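PDB 4W88: xyloglucan-specific endo-beta-1,4-glucanase from Uncultured bacterium, which hydrolyses internal beta-1,4-glucosidic linkages in the backbone of xyloglucan, a branched plant cell-wall polysaccharide, as a glycoside hydrolase of family GH5. Local coordinates for residues A[179-184]-A[191-196]; A[49-54]-A[92-97]; A[65-70]-A[78-83]; A[251-256]-A[292-297]. The protein carries 1 engineered substitution. All blocks are in the same frame, centred on the assembly; numbering follows the deposited sequence.

Interaction 1: residues A[179-184]-A[191-196]; sequences DAVRAT and RVLIIC
An alpha-to-beta connection of the GH5 TIM barrel is closed here: the last turn of helix 164-182 packs back on the start of strand 193-196, the barrel strand that directly follows it, and Arg182 and Val181 meet Arg191 and Leu193. The Arg182 guanidinium grips one carbonyl oxygen end-on with two nitrogens. NH1 of Arg182 lies 2.8 Å from Arg191 O, on a lone pair in the carbonyl plane, with an N-H...O angle of 158°. NH2 of Arg182 reaches the same Arg191 O at 3.1 Å, more bent at 138°, and the oxygen sits exactly in the guanidinium plane. The Arg182 chain leaves the helix with CG beside its backbone N and bends again at chi2 (-64°), which brings its end back toward the strand. Over one face of the flat group lies a methyl of Leu193, its CD1 3.4 Å from Arg182 CZ, so the plane is fixed by bonds at the edge and by apolar cover on that face. The other Leu193 methyl, CD2, meets CG1 of Val181 tip to tip at 3.8 Å. Polar anchors lie beyond the pair: Arg182 NE forms a salt bridge with Asp215 and its NH1 also bonds to Asn188 O, while Arg191 NE bonds to Asn188 OD1. Val181 and Leu193 both rest on Phe144 of strand 142-145, Val181 also reaches Ala132 of helix 117-134, and Leu193 pairs through its backbone with Asn217, just before strand 218-223, and with Ala219 in it.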
loop_
_atom_site.group_PDB
_atom_site.type_symbol
_atom_site.label_atom_id
_atom_site.label_comp_id
_atom_site.label_asym_id
_atom_site.label_seq_id
_atom_site.Cartn_x
_atom_site.Cartn_y
_atom_site.Cartn_z
ATOM N N ASP A 179 -5.260 5.545 17.362
ATOM C CA ASP A 179 -5.414 6.507 18.486
ATOM C C ASP A 179 -4.803 7.901 18.160
ATOM O O ASP A 179 -5.393 8.921 18.446
ATOM C CB ASP A 179 -4.789 5.874 19.722
ATOM C CG ASP A 179 -5.071 6.588 20.952
ATOM O OD1 ASP A 179 -4.338 7.526 21.193
ATOM O OD2 ASP A 179 -5.982 6.196 21.705
ATOM N N ALA A 180 -3.585 7.916 17.603
ATOM C CA ALA A 180 -2.878 9.116 17.337
ATOM C C ALA A 180 -3.656 9.950 16.335
ATOM O O ALA A 180 -3.737 11.184 16.458
ATOM C CB ALA A 180 -1.501 8.828 16.827
ATOM N N VAL A 181 -4.173 9.296 15.319
ATOM C CA VAL A 181 -4.901 10.027 14.265
ATOM C C VAL A 181 -6.243 10.547 14.771
ATOM O O VAL A 181 -6.551 11.727 14.611
ATOM C CB VAL A 181 -5.127 9.162 13.027
ATOM C CG1 VAL A 181 -5.986 9.862 11.983
ATOM C CG2 VAL A 181 -3.813 8.730 12.356
ATOM N N ARG A 182 -7.018 9.693 15.450
ATOM C CA ARG A 182 -8.285 10.161 15.979
ATOM C C ARG A 182 -8.177 11.317 16.989
ATOM O O ARG A 182 -9.039 12.227 17.012
ATOM C CB ARG A 182 -9.073 9.001 16.632
ATOM C CG ARG A 182 -9.381 7.843 15.674
ATOM C CD ARG A 182 -10.277 8.226 14.531
ATOM N NE ARG A 182 -10.702 7.021 13.772
ATOM C CZ ARG A 182 -10.800 6.969 12.465
ATOM N NH1 ARG A 182 -10.459 7.985 11.685
ATOM N NH2 ARG A 182 -11.147 5.849 11.906
ATOM N N ALA A 183 -7.093 11.315 17.775
ATOM C CA ALA A 183 -6.888 12.354 18.730
ATOM C C ALA A 183 -6.623 13.722 18.082
ATOM O O ALA A 183 -6.734 14.751 18.795
ATOM C CB ALA A 183 -5.725 11.997 19.631
ATOM N N THR A 184 -6.394 13.782 16.770
ATOM C CA THR A 184 -6.197 15.089 16.145
ATOM C C THR A 184 -7.499 15.713 15.672
ATOM O O THR A 184 -7.538 16.904 15.393
ATOM C CB THR A 184 -5.256 15.064 14.946
ATOM O OG1 THR A 184 -5.824 14.255 13.883
ATOM C CG2 THR A 184 -3.927 14.495 15.401
ATOM N N ARG A 191 -12.020 9.647 9.143
ATOM C CA ARG A 191 -11.237 9.235 8.001
ATOM C C ARG A 191 -11.048 7.733 7.985
ATOM O O ARG A 191 -10.853 7.120 9.064
ATOM C CB ARG A 191 -9.839 9.919 8.082
ATOM C CG ARG A 191 -8.996 9.725 6.853
ATOM C CD ARG A 191 -7.726 10.537 6.826
ATOM N NE ARG A 191 -7.868 11.930 7.140
ATOM C CZ ARG A 191 -8.486 12.837 6.393
ATOM N NH1 ARG A 191 -8.974 12.522 5.204
ATOM N NH2 ARG A 191 -8.625 14.059 6.851
ATOM N N VAL A 192 -11.043 7.126 6.794
ATOM C CA VAL A 192 -10.717 5.720 6.735
ATOM C C VAL A 192 -9.230 5.533 7.130
ATOM O O VAL A 192 -8.327 6.057 6.452
ATOM C CB VAL A 192 -10.999 5.098 5.356
ATOM C CG1 VAL A 192 -10.642 3.576 5.291
ATOM C CG2 VAL A 192 -12.446 5.331 4.956
ATOM N N LEU A 193 -9.008 4.646 8.123
ATOM C CA LEU A 193 -7.693 4.286 8.541
ATOM C C LEU A 193 -7.431 2.829 8.232
ATOM O O LEU A 193 -8.237 1.990 8.593
ATOM C CB LEU A 193 -7.468 4.554 10.018
ATOM C CG LEU A 193 -7.782 5.960 10.488
ATOM C CD1 LEU A 193 -7.497 6.187 11.958
ATOM C CD2 LEU A 193 -7.054 7.045 9.693
ATOM N N ILE A 194 -6.288 2.539 7.620
ATOM C CA ILE A 194 -6.063 1.254 7.000
ATOM C C ILE A 194 -4.919 0.592 7.785
ATOM O O ILE A 194 -3.747 0.997 7.703
ATOM C CB ILE A 194 -5.708 1.370 5.496
ATOM C CG1 ILE A 194 -6.782 2.133 4.718
ATOM C CG2 ILE A 194 -5.516 -0.038 4.882
ATOM C CD1 ILE A 194 -6.431 2.465 3.258
ATOM N N ILE A 195 -5.301 -0.397 8.570
ATOM C CA ILE A 195 -4.388 -1.128 9.401
ATOM C C ILE A 195 -3.849 -2.308 8.575
ATOM O O ILE A 195 -4.271 -2.538 7.426
ATOM C CB ILE A 195 -5.068 -1.597 10.713
ATOM C CG1 ILE A 195 -6.178 -2.615 10.472
ATOM C CG2 ILE A 195 -5.490 -0.402 11.563
ATOM C CD1 ILE A 195 -6.641 -3.362 11.722
ATOM N N CYS A 196 -2.973 -3.122 9.156
ATOM C CA CYS A 196 -2.394 -4.226 8.413
ATOM C C CYS A 196 -2.035 -5.388 9.311
ATOM O O CYS A 196 -1.945 -5.256 10.539
ATOM C CB CYS A 196 -1.139 -3.762 7.633
ATOM S SG CYS A 196 0.235 -3.226 8.635
#

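Interaction 2: residues A[49-54]-A[92-97]; sequences TVNDRG and VNDGMY
Asn51 and Met96 approach to 7.4 Å between their CA atoms, where the end of helix 44-53 passes the turn leading from helix 78-92 into strand 97-101. Both helices close with a Schellman motif, at Gly54 and Gly95, so the contact joins two neighbouring helix ends on the outside of the TIM barrel. Met96 is a selenomethionine. It runs past Asn51 in the opposite direction, its CG 3.5 Å from Asn51 OD1 and its SE 3.9 Å from Asn51 CB. A bend at chi3 (82°) turns the terminal methyl along the helix surface, where CE comes 4.2 Å from CG1 of Val50; Val47 in the preceding turn also touches Met96. With CG anti to the backbone N (chi1 -171°), the Asn51 amide is carried toward the Asp94 turn, yet its link to that turn is made by water rather than directly. One water donates to Asn51 OD1 and to Asp94 O; a second accepts from Asn51 ND2 and donates to the same carbonyl. The two waters thus bridge both ends of the amide to one backbone oxygen. A third water takes another bond from Asn51 ND2 at 2.9 Å and gives a short one, 2.6 Å, to Asp52 OD1, with a weak, 3.4 Å bond to Asp94 OD2.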
loop_
_atom_site.group_PDB
_atom_site.type_symbol
_atom_site.label_atom_id
_atom_site.label_comp_id
_atom_site.label_asym_id
_atom_site.label_seq_id
_atom_site.Cartn_x
_atom_site.Cartn_y
_atom_site.Cartn_z
ATOM N N THR A 49 -2.220 11.648 -15.713
ATOM C CA THR A 49 -2.157 10.593 -16.715
ATOM C C THR A 49 -2.650 9.282 -16.127
ATOM O O THR A 49 -3.367 8.499 -16.783
ATOM C CB THR A 49 -0.696 10.450 -17.232
ATOM O OG1 THR A 49 -0.232 11.701 -17.737
ATOM C CG2 THR A 49 -0.552 9.414 -18.293
ATOM N N VAL A 50 -2.236 9.026 -14.883
ATOM C CA VAL A 50 -2.745 7.867 -14.124
ATOM C C VAL A 50 -4.296 7.889 -14.034
ATOM O O VAL A 50 -4.972 6.924 -14.408
ATOM C CB VAL A 50 -2.087 7.831 -12.706
ATOM C CG1 VAL A 50 -2.710 6.772 -11.807
ATOM C CG2 VAL A 50 -0.568 7.584 -12.850
ATOM N N ASN A 51 -4.820 8.998 -13.526
ATOM C CA ASN A 51 -6.235 9.200 -13.371
ATOM C C ASN A 51 -6.986 9.019 -14.716
ATOM O O ASN A 51 -8.030 8.341 -14.818
ATOM C CB ASN A 51 -6.555 10.591 -12.811
ATOM C CG ASN A 51 -8.016 10.734 -12.437
ATOM O OD1 ASN A 51 -8.600 9.910 -11.675
ATOM N ND2 ASN A 51 -8.620 11.800 -12.949
ATOM N N ASP A 52 -6.448 9.638 -15.747
ATOM C CA ASP A 52 -7.140 9.650 -17.044
ATOM C C ASP A 52 -7.281 8.256 -17.648
ATOM O O ASP A 52 -8.239 7.976 -18.425
ATOM C CB ASP A 52 -6.393 10.550 -18.021
ATOM C CG ASP A 52 -6.497 12.049 -17.692
ATOM O OD1 ASP A 52 -7.421 12.496 -16.950
ATOM O OD2 ASP A 52 -5.630 12.783 -18.294
ATOM N N ARG A 53 -6.343 7.367 -17.290
ATOM C CA ARG A 53 -6.329 6.010 -17.920
ATOM C C ARG A 53 -7.373 5.190 -17.229
ATOM O O ARG A 53 -7.729 4.116 -17.691
ATOM C CB ARG A 53 -4.935 5.360 -17.760
ATOM C CG ARG A 53 -4.639 4.124 -18.606
ATOM C CD ARG A 53 -4.661 4.429 -20.119
ATOM N NE ARG A 53 -3.979 3.412 -20.884
ATOM C CZ ARG A 53 -4.521 2.301 -21.259
ATOM N NH1 ARG A 53 -5.771 1.994 -20.956
ATOM N NH2 ARG A 53 -3.772 1.430 -21.871
ATOM N N GLY A 54 -7.843 5.627 -16.053
ATOM C CA GLY A 54 -8.797 4.838 -15.307
ATOM C C GLY A 54 -8.440 4.431 -13.884
ATOM O O GLY A 54 -9.246 3.802 -13.186
ATOM N N VAL A 92 -5.649 15.249 -5.121
ATOM C CA VAL A 92 -6.858 16.050 -4.665
ATOM C C VAL A 92 -7.391 16.926 -5.801
ATOM O O VAL A 92 -8.588 17.001 -6.004
ATOM C CB VAL A 92 -6.582 16.894 -3.399
ATOM C CG1 VAL A 92 -7.796 17.733 -3.009
ATOM C CG2 VAL A 92 -6.156 15.998 -2.206
ATOM N N ASN A 93 -6.487 17.525 -6.558
ATOM C CA ASN A 93 -6.861 18.396 -7.683
ATOM C C ASN A 93 -7.668 17.694 -8.744
ATOM O O ASN A 93 -8.369 18.329 -9.502
ATOM C CB ASN A 93 -5.633 19.045 -8.342
ATOM C CG ASN A 93 -4.994 20.113 -7.469
ATOM O OD1 ASN A 93 -5.611 20.689 -6.579
ATOM N ND2 ASN A 93 -3.719 20.371 -7.731
ATOM N N ASP A 94 -7.498 16.390 -8.802
ATOM C CA ASP A 94 -8.153 15.547 -9.780
ATOM C C ASP A 94 -9.314 14.724 -9.204
ATOM O O ASP A 94 -9.893 13.856 -9.878
ATOM C CB ASP A 94 -7.150 14.609 -10.470
ATOM C CG ASP A 94 -6.087 15.327 -11.312
ATOM O OD1 ASP A 94 -6.064 16.555 -11.344
ATOM O OD2 ASP A 94 -5.247 14.578 -11.960
ATOM N N GLY A 95 -9.624 14.943 -7.961
ATOM C CA GLY A 95 -10.761 14.264 -7.313
ATOM C C GLY A 95 -10.570 12.791 -7.041
ATOM O O GLY A 95 -11.541 11.990 -6.965
HETATM N N MSE A 96 -9.314 12.424 -6.878
HETATM C CA MSE A 96 -8.915 11.007 -6.721
HETATM C C MSE A 96 -9.068 10.530 -5.284
HETATM O O MSE A 96 -9.065 11.334 -4.338
HETATM C CB MSE A 96 -7.463 10.823 -7.158
HETATM C CG MSE A 96 -7.285 11.095 -8.633
HETATM SE SE MSE A 96 -5.402 10.984 -9.157
HETATM C CE MSE A 96 -5.243 9.076 -9.364
ATOM N N TYR A 97 -9.268 9.201 -5.147
ATOM C CA TYR A 97 -9.119 8.500 -3.880
ATOM C C TYR A 97 -7.627 8.323 -3.649
ATOM O O TYR A 97 -6.880 8.007 -4.587
ATOM C CB TYR A 97 -9.918 7.184 -3.893
ATOM C CG TYR A 97 -11.406 7.482 -3.977
ATOM C CD1 TYR A 97 -12.056 7.755 -5.218
ATOM C CD2 TYR A 97 -12.116 7.643 -2.827
ATOM C CE1 TYR A 97 -13.369 8.165 -5.230
ATOM C CE2 TYR A 97 -13.440 7.996 -2.827
ATOM C CZ TYR A 97 -14.058 8.269 -4.005
ATOM O OH TYR A 97 -15.372 8.700 -3.916
HETATM O O HOH W 1 -7.153 13.594 -14.608
HETATM O O HOH W 2 -10.740 10.901 -10.277
HETATM O O HOH W 3 -11.094 13.437 -12.300
#

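Interaction 3: residues A[65-70]-A[78-83]; sequences ANHLGP and ADWLAR
His67 lays its imidazole flat over the indole of Trp80, in a face-to-face stack with the planes only 1° apart. The histidine centroid lies 3.5 Å from that of the five-membered ring, and CG of His67 approaches CG of Trp80 to 3.4 Å. The overlap continues across the fused bond: His67 NE2 is 3.4 Å from Trp80 CE2, and His67 CE1 is equally near Trp80 CE3. Even CB of His67 takes part, as a CH-pi contact 3.9 Å from the five-membered-ring centroid. Trp80 projects from the first turn of helix 78-92, and its chi1 of -175° carries the indole outward to the short 3-10 segment 65-67. The contact thus fastens the loop following strand 57-60 to the next barrel helix, and a backbone bond between His67 and Ser77 lies close by. Phe64 meets Trp80 with its ring nearly perpendicular. At the histidine edge, one water lies in the ring plane 2.8 Å from ND1 of His67 and donates to OD1 of Asp79, an oxygen also bonded to Ser77. The stack itself rests mainly on dispersion between pi faces, while the water ties ND1 to the Asp79 carboxylate at the ring edge and so leaves the stacking face clear of polar bonding.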
loop_
_atom_site.group_PDB
_atom_site.type_symbol
_atom_site.label_atom_id
_atom_site.label_comp_id
_atom_site.label_asym_id
_atom_site.label_seq_id
_atom_site.Cartn_x
_atom_site.Cartn_y
_atom_site.Cartn_z
ATOM N N ALA A 65 11.613 8.129 7.651
ATOM C CA ALA A 65 12.730 7.980 8.550
ATOM C C ALA A 65 13.853 9.052 8.416
ATOM O O ALA A 65 14.223 9.716 9.417
ATOM C CB ALA A 65 13.339 6.577 8.454
ATOM N N ASN A 66 14.467 9.130 7.236
ATOM C CA ASN A 66 15.582 10.058 7.091
ATOM C C ASN A 66 15.218 11.565 7.145
ATOM O O ASN A 66 16.119 12.427 7.255
ATOM C CB ASN A 66 16.287 9.802 5.799
ATOM C CG ASN A 66 16.996 8.493 5.787
ATOM O OD1 ASN A 66 17.352 7.921 6.827
ATOM N ND2 ASN A 66 17.199 7.980 4.608
ATOM N N HIS A 67 13.928 11.843 7.173
ATOM C CA HIS A 67 13.410 13.226 7.236
ATOM C C HIS A 67 12.961 13.583 8.639
ATOM O O HIS A 67 12.395 14.634 8.847
ATOM C CB HIS A 67 12.258 13.415 6.236
ATOM C CG HIS A 67 12.576 12.952 4.848
ATOM N ND1 HIS A 67 13.347 13.673 3.942
ATOM C CD2 HIS A 67 12.381 11.746 4.282
ATOM C CE1 HIS A 67 13.539 12.925 2.859
ATOM N NE2 HIS A 67 12.949 11.761 3.038
ATOM N N LEU A 68 13.184 12.690 9.592
ATOM C CA LEU A 68 12.777 12.915 10.986
ATOM C C LEU A 68 13.868 13.456 11.854
ATOM O O LEU A 68 15.003 13.030 11.803
ATOM C CB LEU A 68 12.272 11.610 11.636
ATOM C CG LEU A 68 11.159 10.845 10.944
ATOM C CD1 LEU A 68 10.849 9.553 11.607
ATOM C CD2 LEU A 68 9.881 11.705 10.768
ATOM N N GLY A 69 13.450 14.356 12.724
ATOM C CA GLY A 69 14.304 14.862 13.775
ATOM C C GLY A 69 14.468 13.830 14.885
ATOM O O GLY A 69 13.932 12.720 14.842
ATOM N N PRO A 70 15.242 14.161 15.902
ATOM C CA PRO A 70 15.489 13.196 16.944
ATOM C C PRO A 70 14.255 12.816 17.743
ATOM O O PRO A 70 13.288 13.579 17.902
ATOM C CB PRO A 70 16.488 13.889 17.856
ATOM C CG PRO A 70 16.476 15.288 17.454
ATOM C CD PRO A 70 16.061 15.337 16.031
ATOM N N ALA A 78 10.269 20.262 7.624
ATOM C CA ALA A 78 9.220 21.041 6.975
ATOM C C ALA A 78 9.214 20.897 5.477
ATOM O O ALA A 78 8.105 20.861 4.870
ATOM C CB ALA A 78 9.326 22.516 7.346
ATOM N N ASP A 79 10.385 20.868 4.836
ATOM C CA ASP A 79 10.439 20.794 3.397
ATOM C C ASP A 79 9.855 19.461 2.869
ATOM O O ASP A 79 9.190 19.390 1.828
ATOM C CB ASP A 79 11.878 20.963 2.927
ATOM C CG ASP A 79 12.922 19.884 3.560
ATOM O OD1 ASP A 79 12.816 19.177 4.557
ATOM O OD2 ASP A 79 14.017 19.756 3.022
ATOM N N TRP A 80 10.135 18.380 3.598
ATOM C CA TRP A 80 9.631 17.076 3.261
ATOM C C TRP A 80 8.116 16.991 3.456
ATOM O O TRP A 80 7.393 16.531 2.515
ATOM C CB TRP A 80 10.307 15.971 4.045
ATOM C CG TRP A 80 9.904 14.617 3.649
ATOM C CD1 TRP A 80 9.192 13.715 4.365
ATOM C CD2 TRP A 80 10.234 13.977 2.418
ATOM N NE1 TRP A 80 9.070 12.547 3.650
ATOM C CE2 TRP A 80 9.701 12.702 2.452
ATOM C CE3 TRP A 80 10.940 14.390 1.279
ATOM C CZ2 TRP A 80 9.850 11.797 1.397
ATOM C CZ3 TRP A 80 11.139 13.514 0.250
ATOM C CH2 TRP A 80 10.616 12.201 0.323
ATOM N N LEU A 81 7.627 17.463 4.604
ATOM C CA LEU A 81 6.201 17.490 4.763
ATOM C C LEU A 81 5.482 18.326 3.672
ATOM O O LEU A 81 4.436 17.875 3.145
ATOM C CB LEU A 81 5.852 18.055 6.138
ATOM C CG LEU A 81 4.360 18.076 6.491
ATOM C CD1 LEU A 81 3.768 16.716 6.457
ATOM C CD2 LEU A 81 4.193 18.595 7.905
ATOM N N ALA A 82 6.037 19.476 3.310
ATOM C CA ALA A 82 5.509 20.297 2.222
ATOM C C ALA A 82 5.463 19.564 0.894
ATOM O O ALA A 82 4.464 19.628 0.183
ATOM C CB ALA A 82 6.213 21.608 2.115
ATOM N N ARG A 83 6.509 18.800 0.598
ATOM C CA ARG A 83 6.543 18.056 -0.653
ATOM C C ARG A 83 5.552 16.934 -0.703
ATOM O O ARG A 83 4.874 16.761 -1.696
ATOM C CB ARG A 83 7.959 17.562 -0.948
ATOM C CG ARG A 83 8.082 16.816 -2.245
ATOM C CD ARG A 83 7.578 17.635 -3.441
ATOM N NE ARG A 83 7.666 16.823 -4.628
ATOM C CZ ARG A 83 6.941 17.023 -5.734
ATOM N NH1 ARG A 83 6.119 18.047 -5.838
ATOM N NH2 ARG A 83 6.994 16.159 -6.713
HETATM O O HOH W 4 13.855 16.336 4.426
#

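Interaction 4: residues A[251-256]-A[292-297]; sequences WQYNNI and GTLDQD
Tyr253 of helix 246-261 carries this contact, reaching across to the C-terminal end of helix 280-295, where Thr293, Leu294 and Asp297 receive it. The two helices are neighbours in the outer layer of the TIM barrel, with strand 267-272 between them in sequence. A chi1 of -172° points the phenol straight off its helix, away from the backbone N and across the interface. One face is met by the Thr293 methyl: CG2 sits 3.7 Å from the ring centroid, 22° off the normal and displaced toward the CG side, a CH-pi contact in which CG2 comes within 3.5 Å of Tyr253 CG. The threonine hydroxyl instead bonds back to Asp289 O in its own helix. Leu294 starts out pointing away from Tyr253, but its CD2 swings back to 3.7 Å from Tyr253 CE1, approaching the ring obliquely. Beyond the last helical turn, the carboxylate of Asp297 is tilted 28° to the ring and lies at its hydroxyl edge. There Tyr253 OH donates to Asp297 OD2 over a short 2.6 Å, using the oxygen's anti lone pair. Asp297 OD1 forms a salt bridge with Lys257 on the tyrosine's own helix, one turn further on. The aspartate thus meets that helix through a neutral hydroxyl and a cation, both of which should stabilise its negative charge, while the buried ring packs against aliphatic groups.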
loop_
_atom_site.group_PDB
_atom_site.type_symbol
_atom_site.label_atom_id
_atom_site.label_comp_id
_atom_site.label_asym_id
_atom_site.label_seq_id
_atom_site.Cartn_x
_atom_site.Cartn_y
_atom_site.Cartn_z
ATOM N N TRP A 251 -7.383 -20.150 -2.886
ATOM C CA TRP A 251 -7.145 -20.684 -1.518
ATOM C C TRP A 251 -6.843 -19.537 -0.595
ATOM O O TRP A 251 -7.410 -19.448 0.494
ATOM C CB TRP A 251 -5.914 -21.595 -1.629
ATOM C CG TRP A 251 -5.635 -22.637 -0.627
ATOM C CD1 TRP A 251 -5.852 -22.593 0.723
ATOM C CD2 TRP A 251 -4.967 -23.913 -0.885
ATOM N NE1 TRP A 251 -5.402 -23.758 1.312
ATOM C CE2 TRP A 251 -4.853 -24.583 0.360
ATOM C CE3 TRP A 251 -4.471 -24.545 -2.048
ATOM C CZ2 TRP A 251 -4.262 -25.862 0.484
ATOM C CZ3 TRP A 251 -3.871 -25.817 -1.920
ATOM C CH2 TRP A 251 -3.784 -26.459 -0.660
ATOM N N GLN A 252 -5.945 -18.646 -1.031
ATOM C CA GLN A 252 -5.554 -17.515 -0.201
ATOM C C GLN A 252 -6.755 -16.575 -0.008
ATOM O O GLN A 252 -7.048 -16.141 1.113
ATOM C CB GLN A 252 -4.415 -16.789 -0.865
ATOM C CG GLN A 252 -3.963 -15.551 -0.145
ATOM C CD GLN A 252 -2.797 -14.882 -0.844
ATOM O OE1 GLN A 252 -2.923 -14.331 -1.943
ATOM N NE2 GLN A 252 -1.667 -14.887 -0.190
ATOM N N TYR A 253 -7.461 -16.264 -1.106
ATOM C CA TYR A 253 -8.648 -15.430 -1.004
ATOM C C TYR A 253 -9.730 -16.029 -0.109
ATOM O O TYR A 253 -10.440 -15.297 0.584
ATOM C CB TYR A 253 -9.214 -15.180 -2.383
ATOM C CG TYR A 253 -10.341 -14.182 -2.447
ATOM C CD1 TYR A 253 -10.082 -12.826 -2.373
ATOM C CD2 TYR A 253 -11.677 -14.583 -2.566
ATOM C CE1 TYR A 253 -11.114 -11.901 -2.415
ATOM C CE2 TYR A 253 -12.718 -13.667 -2.622
ATOM C CZ TYR A 253 -12.426 -12.308 -2.572
ATOM O OH TYR A 253 -13.420 -11.334 -2.650
ATOM N N ASN A 254 -9.877 -17.348 -0.087
ATOM C CA ASN A 254 -10.879 -17.929 0.819
ATOM C C ASN A 254 -10.542 -17.691 2.282
ATOM O O ASN A 254 -11.431 -17.575 3.121
ATOM C CB ASN A 254 -11.104 -19.377 0.459
ATOM C CG ASN A 254 -11.891 -19.497 -0.844
ATOM O OD1 ASN A 254 -12.532 -18.532 -1.323
ATOM N ND2 ASN A 254 -11.823 -20.638 -1.442
ATOM N N ASN A 255 -9.265 -17.567 2.605
ATOM C CA ASN A 255 -8.914 -17.174 3.950
ATOM C C ASN A 255 -9.248 -15.713 4.251
ATOM O O ASN A 255 -9.738 -15.377 5.339
ATOM C CB ASN A 255 -7.461 -17.469 4.218
ATOM C CG ASN A 255 -7.239 -18.930 4.517
ATOM O OD1 ASN A 255 -8.142 -19.667 4.981
ATOM N ND2 ASN A 255 -6.063 -19.375 4.249
ATOM N N ILE A 256 -8.988 -14.835 3.289
ATOM C CA ILE A 256 -9.365 -13.439 3.409
ATOM C C ILE A 256 -10.897 -13.326 3.619
ATOM O O ILE A 256 -11.353 -12.579 4.489
ATOM C CB ILE A 256 -8.868 -12.638 2.199
ATOM C CG1 ILE A 256 -7.314 -12.627 2.188
ATOM C CG2 ILE A 256 -9.360 -11.203 2.274
ATOM C CD1 ILE A 256 -6.653 -12.212 0.879
ATOM N N GLY A 292 -10.432 -10.529 -11.164
ATOM C CA GLY A 292 -11.743 -11.202 -11.174
ATOM C C GLY A 292 -12.160 -11.868 -9.844
ATOM O O GLY A 292 -13.363 -11.808 -9.431
ATOM N N THR A 293 -11.179 -12.425 -9.148
ATOM C CA THR A 293 -11.402 -13.025 -7.868
ATOM C C THR A 293 -11.792 -11.926 -6.843
ATOM O O THR A 293 -12.767 -12.081 -6.102
ATOM C CB THR A 293 -10.174 -13.820 -7.373
ATOM O OG1 THR A 293 -9.945 -14.945 -8.232
ATOM C CG2 THR A 293 -10.403 -14.344 -5.916
ATOM N N LEU A 294 -11.052 -10.808 -6.830
ATOM C CA LEU A 294 -11.353 -9.665 -5.938
ATOM C C LEU A 294 -12.720 -9.068 -6.202
ATOM O O LEU A 294 -13.479 -8.732 -5.251
ATOM C CB LEU A 294 -10.289 -8.585 -6.079
ATOM C CG LEU A 294 -8.895 -8.981 -5.617
ATOM C CD1 LEU A 294 -7.980 -7.774 -5.780
ATOM C CD2 LEU A 294 -8.790 -9.617 -4.237
ATOM N N ASP A 295 -13.051 -8.983 -7.490
ATOM C CA ASP A 295 -14.323 -8.365 -7.913
ATOM C C ASP A 295 -15.550 -9.117 -7.417
ATOM O O ASP A 295 -16.642 -8.557 -7.315
ATOM C CB ASP A 295 -14.382 -8.214 -9.421
ATOM C CG ASP A 295 -13.413 -7.161 -9.933
ATOM O OD1 ASP A 295 -12.976 -6.281 -9.125
ATOM O OD2 ASP A 295 -13.139 -7.174 -11.170
ATOM N N GLN A 296 -15.399 -10.377 -7.088
ATOM C CA GLN A 296 -16.563 -11.135 -6.598
ATOM C C GLN A 296 -17.157 -10.497 -5.371
ATOM O O GLN A 296 -18.350 -10.663 -5.116
ATOM C CB GLN A 296 -16.143 -12.528 -6.182
ATOM C CG GLN A 296 -15.514 -13.355 -7.277
ATOM C CD GLN A 296 -15.027 -14.668 -6.707
ATOM O OE1 GLN A 296 -14.019 -14.763 -5.931
ATOM N NE2 GLN A 296 -15.782 -15.677 -6.999
ATOM N N ASP A 297 -16.315 -9.887 -4.535
ATOM C CA ASP A 297 -16.795 -9.244 -3.317
ATOM C C ASP A 297 -16.543 -7.723 -3.313
ATOM O O ASP A 297 -16.599 -7.072 -2.265
ATOM C CB ASP A 297 -16.192 -9.914 -2.072
ATOM C CG ASP A 297 -16.593 -11.357 -1.961
ATOM O OD1 ASP A 297 -17.758 -11.567 -1.529
ATOM O OD2 ASP A 297 -15.811 -12.267 -2.392
#

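Overall arrangement
All four contacts belong to one eight-stranded parallel TIM barrel. Along the chain, interaction 3 lies nested in the loop closed by interaction 2; interaction 1 follows, and interaction 4 comes last. Interactions 2 and 3 share helix 78-92, one near its end and the other at its start, with centres 26 Å apart. Interaction 1 joins a helix to the strand after it, and interaction 4 joins two helices, 246-261 and 280-295. Interactions 3 and 4 lie on opposite sides of the chain's centre, 38 Å between their centres, whereas 1 and 3 are 20 Å apart. None touches another: they pin outer-layer helices and loops to one another and to barrel strands at separate points round the ring.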